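Local coordinates for protein DMATS type aromatic prenyltransferase (Streptomyces coelicolor, PDB 6ZS0) that probably transfers a dimethylallyl group to position 5 of the indole ring of tryptophan, as an aromatic prenyltransferase of the ABBA-barrel fold, at residues A[186-191]-A[205-210]; A[252-257]-A[274-279]. One frame throughout, in Å; residues are numbered along the deposited sequence.

Overall arrangement
Contacts 1 and 2 follow each other along the chain, and their centres lie about 11 Å apart. Strands 202-209 and 254-260, neighbours in the closed antiparallel barrel, carry one segment of each contact. Leu207 N reaches Ser256 O at 2.8 Å and His209 NE2 reaches Ser256 OG at 2.7 Å, both probable hydrogen bonds. In the conformer given, Arg208 CG packs on Pro253 CB at 3.4 Å. Tyr206 OH and Tyr274 OH approach to 3.3 Å on the face remote from helix 162-175. That face is consistent with the barrel interior, where enzymes of this family bind their substrates, so both tyrosines may lie along the wall of the reaction chamber.

Contact 1. Residues A[186-191]-A[205-210]; sequences SGYPFL and VYLRHD
Phe190 and Tyr206 meet as a T-shaped pair: the edge of the phenyl ring, at CD2, is directed at the face of the phenol, with centroids 5.5 Å apart and planes at 81°. Phe190 CB also rests on the tyrosine ring, 3.7 Å from Tyr206 CD1. In Phe190, CG stands opposite the carbonyl carbon and beside its own N, which puts the ring next to Tyr206, and chi2 near -79° turns its CD2 edge to the phenol face. The backbones of the same two residues are tied directly and through water: Tyr206 N donates to Phe190 O at 3.0 Å, and water 2 donates to both Phe190 O and Tyr206 O, bridging two carbonyls. Pro189 crosses Tyr206 at about a right angle, with its CG 4.1 Å from Tyr206 CB. The same proline ring lies against one face of the Arg208 guanidinium in the conformer given.

Here the loop after helix 162-175 runs roughly antiparallel to strand 202-209 and then enters strand 191-195, the neighbour of 202-209 in the ABBA barrel; Leu191 and Val205 already form a non-hydrogen-bonded antiparallel pair. On the face away from Tyr206, Tyr188 lies alongside Leu207, both pointing the same way, its CD1 4.0 Å from Leu207 CD1. Tyr188 also touches Val166, which places this side under helix 162-175. At the far end the loop is held by polar bonds: Ser186 N donates to Arg208 O at 2.8 Å, almost straight at 178°, and Ser186 OG accepts from Asp210 N at 3.2 Å.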
loop_
_atom_site.group_PDB
_atom_site.type_symbol
_atom_site.label_atom_id
_atom_site.label_comp_id
_atom_site.label_asym_id
_atom_site.label_seq_id
_atom_site.Cartn_x
_atom_site.Cartn_y
_atom_site.Cartn_z
ATOM N N SER A 186 8.755 1.397 16.369
ATOM C CA SER A 186 10.204 1.244 16.094
ATOM C C SER A 186 10.645 2.230 15.017
ATOM O O SER A 186 11.827 2.227 14.677
ATOM C CB SER A 186 10.547 -0.176 15.690
ATOM O OG SER A 186 9.756 -1.124 16.406
ATOM N N GLY A 187 9.735 3.045 14.506
ATOM C CA GLY A 187 9.992 3.863 13.316
ATOM C C GLY A 187 8.703 4.375 12.707
ATOM O O GLY A 187 7.598 3.955 13.132
ATOM N N TYR A 188 8.837 5.308 11.776
ATOM C CA TYR A 188 7.728 6.018 11.101
ATOM C C TYR A 188 7.956 5.869 9.611
ATOM O O TYR A 188 8.530 6.763 8.976
ATOM C CB TYR A 188 7.701 7.491 11.537
ATOM C CG TYR A 188 7.571 7.663 13.016
ATOM C CD1 TYR A 188 6.331 7.618 13.631
ATOM C CD2 TYR A 188 8.692 7.787 13.805
ATOM C CE1 TYR A 188 6.206 7.712 15.007
ATOM C CE2 TYR A 188 8.592 7.894 15.179
ATOM C CZ TYR A 188 7.349 7.849 15.782
ATOM O OH TYR A 188 7.238 7.947 17.144
ATOM N N PRO A 189 7.582 4.727 9.007
ATOM C CA PRO A 189 7.974 4.464 7.615
ATOM C C PRO A 189 7.280 5.367 6.588
ATOM O O PRO A 189 7.872 5.595 5.556
ATOM C CB PRO A 189 7.663 2.991 7.370
ATOM C CG PRO A 189 6.679 2.611 8.455
ATOM C CD PRO A 189 6.910 3.563 9.628
ATOM N N PHE A 190 6.086 5.871 6.866
ATOM C CA PHE A 190 5.327 6.694 5.899
ATOM C C PHE A 190 4.491 7.718 6.623
ATOM O O PHE A 190 3.978 7.416 7.728
ATOM C CB PHE A 190 4.346 5.857 5.075
ATOM C CG PHE A 190 4.964 4.671 4.391
ATOM C CD1 PHE A 190 5.684 4.826 3.227
ATOM C CD2 PHE A 190 4.776 3.385 4.874
ATOM C CE1 PHE A 190 6.256 3.739 2.595
ATOM C CE2 PHE A 190 5.358 2.293 4.247
ATOM C CZ PHE A 190 6.106 2.473 3.107
ATOM N N LEU A 191 4.344 8.893 6.014
ATOM C CA LEU A 191 3.183 9.747 6.252
ATOM C C LEU A 191 2.437 9.890 4.936
ATOM O O LEU A 191 3.099 10.135 3.882
ATOM C CB LEU A 191 3.639 11.096 6.783
ATOM C CG LEU A 191 2.515 12.032 7.205
ATOM C CD1 LEU A 191 2.936 12.791 8.450
ATOM C CD2 LEU A 191 2.147 12.981 6.087
ATOM N N VAL A 205 -0.570 8.405 9.560
ATOM C CA VAL A 205 0.792 8.171 10.097
ATOM C C VAL A 205 0.985 6.669 10.215
ATOM O O VAL A 205 0.141 6.005 10.808
ATOM C CB VAL A 205 1.040 8.860 11.450
ATOM C CG1 VAL A 205 2.484 8.698 11.903
ATOM C CG2 VAL A 205 0.676 10.339 11.401
ATOM N N TYR A 206 2.053 6.156 9.631
ATOM C CA TYR A 206 2.409 4.726 9.702
ATOM C C TYR A 206 3.507 4.535 10.736
ATOM O O TYR A 206 4.460 5.346 10.779
ATOM C CB TYR A 206 2.845 4.195 8.343
ATOM C CG TYR A 206 1.742 4.053 7.347
ATOM C CD1 TYR A 206 1.151 5.158 6.776
ATOM C CD2 TYR A 206 1.285 2.795 6.977
ATOM C CE1 TYR A 206 0.125 5.024 5.857
ATOM C CE2 TYR A 206 0.295 2.647 6.022
ATOM C CZ TYR A 206 -0.289 3.766 5.469
ATOM O OH TYR A 206 -1.310 3.663 4.559
ATOM N N LEU A 207 3.379 3.484 11.546
ATOM C CA LEU A 207 4.391 3.068 12.525
ATOM C C LEU A 207 4.895 1.688 12.144
ATOM O O LEU A 207 4.068 0.850 11.755
ATOM C CB LEU A 207 3.772 3.015 13.930
ATOM C CG LEU A 207 3.707 4.332 14.707
ATOM C CD1 LEU A 207 3.000 5.402 13.950
ATOM C CD2 LEU A 207 3.007 4.114 16.043
ATOM N N ARG A 208 6.184 1.465 12.326
ATOM C CA ARG A 208 6.826 0.132 12.235
ATOM C C ARG A 208 6.741 -0.537 13.613
ATOM O O ARG A 208 6.953 0.176 14.621
ATOM C CB ARG A 208 8.285 0.311 11.819
ATOM C CG ARG A 208 8.943 -0.933 11.237
ATOM C CD ARG A 208 10.370 -0.652 10.765
ATOM N NE ARG A 208 10.634 0.778 10.606
ATOM C CZ ARG A 208 10.698 1.455 9.452
ATOM N NH1 ARG A 208 10.899 2.758 9.490
ATOM N NH2 ARG A 208 10.566 0.849 8.276
ATOM N N HIS A 209 6.473 -1.833 13.656
ATOM C CA HIS A 209 6.403 -2.582 14.943
ATOM C C HIS A 209 7.261 -3.825 14.812
ATOM O O HIS A 209 6.862 -4.759 14.144
ATOM C CB HIS A 209 4.958 -2.914 15.312
ATOM C CG HIS A 209 4.090 -1.717 15.468
ATOM N ND1 HIS A 209 4.197 -0.852 16.548
ATOM C CD2 HIS A 209 3.124 -1.211 14.662
ATOM C CE1 HIS A 209 3.336 0.126 16.391
ATOM N NE2 HIS A 209 2.678 -0.068 15.242
ATOM N N ASP A 210 8.439 -3.805 15.393
ATOM C CA ASP A 210 9.343 -4.968 15.402
ATOM C C ASP A 210 8.869 -5.980 16.451
ATOM O O ASP A 210 8.509 -5.550 17.576
ATOM C CB ASP A 210 10.768 -4.516 15.680
ATOM C CG ASP A 210 11.337 -3.517 14.688
ATOM O OD1 ASP A 210 10.743 -3.329 13.628
ATOM O OD2 ASP A 210 12.397 -2.924 15.010
HETATM O O HOH W 1 11.502 5.028 8.726
HETATM O O HOH W 2 4.857 7.878 10.228
#

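Contact 2. Residues A[252-257]-A[274-279]; sequences RPAQSC and YIPVRD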
loop_
_atom_site.group_PDB
_atom_site.type_symbol
_atom_site.label_atom_id
_atom_site.label_comp_id
_atom_site.label_asym_id
_atom_site.label_seq_id
_atom_site.Cartn_x
_atom_site.Cartn_y
_atom_site.Cartn_z
ATOM N N ARG A 252 9.775 -9.693 8.618
ATOM C CA ARG A 252 9.887 -8.231 8.495
ATOM C C ARG A 252 8.825 -7.604 9.394
ATOM O O ARG A 252 7.852 -8.247 9.769
ATOM C CB ARG A 252 9.706 -7.811 7.039
ATOM C CG ARG A 252 8.261 -7.699 6.608
ATOM C CD ARG A 252 8.137 -7.434 5.116
ATOM N NE ARG A 252 8.554 -8.618 4.388
ATOM C CZ ARG A 252 8.785 -8.669 3.078
ATOM N NH1 ARG A 252 9.134 -9.821 2.516
ATOM N NH2 ARG A 252 8.646 -7.577 2.341
ATOM N N PRO A 253 9.015 -6.332 9.778
ATOM C CA PRO A 253 8.139 -5.699 10.758
ATOM C C PRO A 253 6.684 -5.564 10.272
ATOM O O PRO A 253 6.401 -5.399 9.084
ATOM C CB PRO A 253 8.794 -4.308 10.944
ATOM C CG PRO A 253 10.202 -4.451 10.454
ATOM C CD PRO A 253 10.097 -5.464 9.338
ATOM N N ALA A 254 5.749 -5.689 11.193
ATOM C CA ALA A 254 4.352 -5.312 11.019
ATOM C C ALA A 254 4.297 -3.783 10.987
ATOM O O ALA A 254 5.255 -3.132 11.428
ATOM C CB ALA A 254 3.453 -5.893 12.075
ATOM N N GLN A 255 3.200 -3.248 10.506
ATOM C CA GLN A 255 2.980 -1.785 10.472
ATOM C C GLN A 255 1.595 -1.500 10.985
ATOM O O GLN A 255 0.681 -2.365 10.850
ATOM C CB GLN A 255 3.196 -1.198 9.071
ATOM C CG GLN A 255 4.627 -1.337 8.593
ATOM C CD GLN A 255 4.838 -0.647 7.268
ATOM O OE1 GLN A 255 4.223 0.384 6.976
ATOM N NE2 GLN A 255 5.776 -1.172 6.500
ATOM N N SER A 256 1.420 -0.310 11.544
ATOM C CA SER A 256 0.073 0.224 11.824
ATOM C C SER A 256 -0.053 1.574 11.134
ATOM O O SER A 256 0.978 2.236 10.921
ATOM C CB SER A 256 -0.229 0.308 13.313
ATOM O OG SER A 256 0.687 1.176 13.968
ATOM N N CYS A 257 -1.261 1.958 10.820
ATOM C CA CYS A 257 -1.610 3.267 10.242
ATOM C C CYS A 257 -2.631 3.945 11.185
ATOM O O CYS A 257 -3.553 3.226 11.625
ATOM C CB CYS A 257 -2.192 3.043 8.849
ATOM S SG CYS A 257 -2.870 4.524 8.076
ATOM N N TYR A 274 -1.242 -3.991 9.576
ATOM C CA TYR A 274 -0.680 -4.658 8.375
ATOM C C TYR A 274 0.252 -5.785 8.833
ATOM O O TYR A 274 1.209 -5.533 9.615
ATOM C CB TYR A 274 0.121 -3.674 7.518
ATOM C CG TYR A 274 -0.637 -2.453 7.045
ATOM C CD1 TYR A 274 -1.194 -2.389 5.770
ATOM C CD2 TYR A 274 -0.780 -1.351 7.871
ATOM C CE1 TYR A 274 -1.902 -1.262 5.348
ATOM C CE2 TYR A 274 -1.449 -0.211 7.453
ATOM C CZ TYR A 274 -2.038 -0.173 6.206
ATOM O OH TYR A 274 -2.739 0.941 5.814
ATOM N N ILE A 275 -0.019 -6.998 8.384
ATOM C CA ILE A 275 0.847 -8.173 8.639
ATOM C C ILE A 275 1.472 -8.623 7.317
ATOM O O ILE A 275 0.757 -8.952 6.377
ATOM C CB ILE A 275 0.037 -9.302 9.305
ATOM C CG1 ILE A 275 -0.660 -8.861 10.599
ATOM C CG2 ILE A 275 0.917 -10.513 9.524
ATOM C CD1 ILE A 275 0.225 -8.365 11.649
ATOM N N PRO A 276 2.818 -8.706 7.240
ATOM C CA PRO A 276 3.515 -9.187 6.039
ATOM C C PRO A 276 3.412 -10.720 5.919
ATOM O O PRO A 276 4.399 -11.443 6.113
ATOM C CB PRO A 276 4.940 -8.684 6.258
ATOM C CG PRO A 276 5.101 -8.678 7.741
ATOM C CD PRO A 276 3.748 -8.275 8.288
ATOM N N VAL A 277 2.226 -11.168 5.518
ATOM C CA VAL A 277 1.862 -12.618 5.528
ATOM C C VAL A 277 2.851 -13.413 4.665
ATOM O O VAL A 277 3.084 -14.577 4.978
ATOM C CB VAL A 277 0.411 -12.825 5.073
ATOM C CG1 VAL A 277 0.172 -12.361 3.676
ATOM C CG2 VAL A 277 -0.031 -14.277 5.207
ATOM N N ARG A 278 3.459 -12.803 3.636
ATOM C CA ARG A 278 4.379 -13.541 2.732
ATOM C C ARG A 278 5.553 -14.108 3.505
ATOM O O ARG A 278 6.200 -15.032 2.997
ATOM C CB ARG A 278 4.872 -12.697 1.544
ATOM C CG ARG A 278 5.699 -11.467 1.887
ATOM C CD ARG A 278 6.288 -10.892 0.611
ATOM N NE ARG A 278 7.270 -11.842 0.108
ATOM C CZ ARG A 278 7.728 -11.924 -1.156
ATOM N NH1 ARG A 278 8.598 -12.859 -1.461
ATOM N NH2 ARG A 278 7.327 -11.089 -2.077
ATOM N N ASP A 279 5.918 -13.526 4.661
ATOM C CA ASP A 279 7.067 -13.995 5.472
ATOM C C ASP A 279 6.661 -15.153 6.387
ATOM O O ASP A 279 7.538 -15.703 6.988
ATOM C CB ASP A 279 7.642 -12.864 6.317
ATOM C CG ASP A 279 8.385 -11.817 5.528
ATOM O OD1 ASP A 279 8.542 -11.993 4.300
ATOM O OD2 ASP A 279 8.891 -10.878 6.179
#
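Arg252 and Asp279 form a side-on salt bridge that can be traced outward from Arg252 CB, which lies 3.3 Å from Asp279 OD2. With chi1 at 82°, CG falls between the backbone N and the carbonyl carbon, and the chain slides past Pro276: Arg252 CG is 3.5 Å and Arg252 CD 3.6 Å from Pro276 CB. A bend at chi3 then turns the NE/NH1 edge of the guanidinium to the carboxylate, the two planes 44° apart. Arg252 NE donates to Asp279 OD2 at 2.9 Å, from above the carboxylate plane, while Arg252 NH1 meets Asp279 OD1, also at 2.9 Å, on its syn side. Asp279 OD2 takes a second bond from Arg252 N, nearly along its C-O axis.

This clasp lies at the open end of the hairpin of strands 254-260 and 270-275. Gln255 and Tyr274 are a hydrogen-bonded antiparallel pair, with Tyr274 N 2.8 Å from Gln255 O; after Ile275 an inverse gamma turn centred on Pro276 leads into the 3-10 segment that presents Asp279. At the tip, Arg278 CG lies over one guanidinium face, Arg278 CD is 3.6 Å from Arg252 NH1, and Arg252 NH2 forms a salt bridge with Asp59 OD1. A methionine in place of Arg252 would probably leave the Asp279 carboxylate with the backbone N alone from this segment, and Asp59 without that salt bridge.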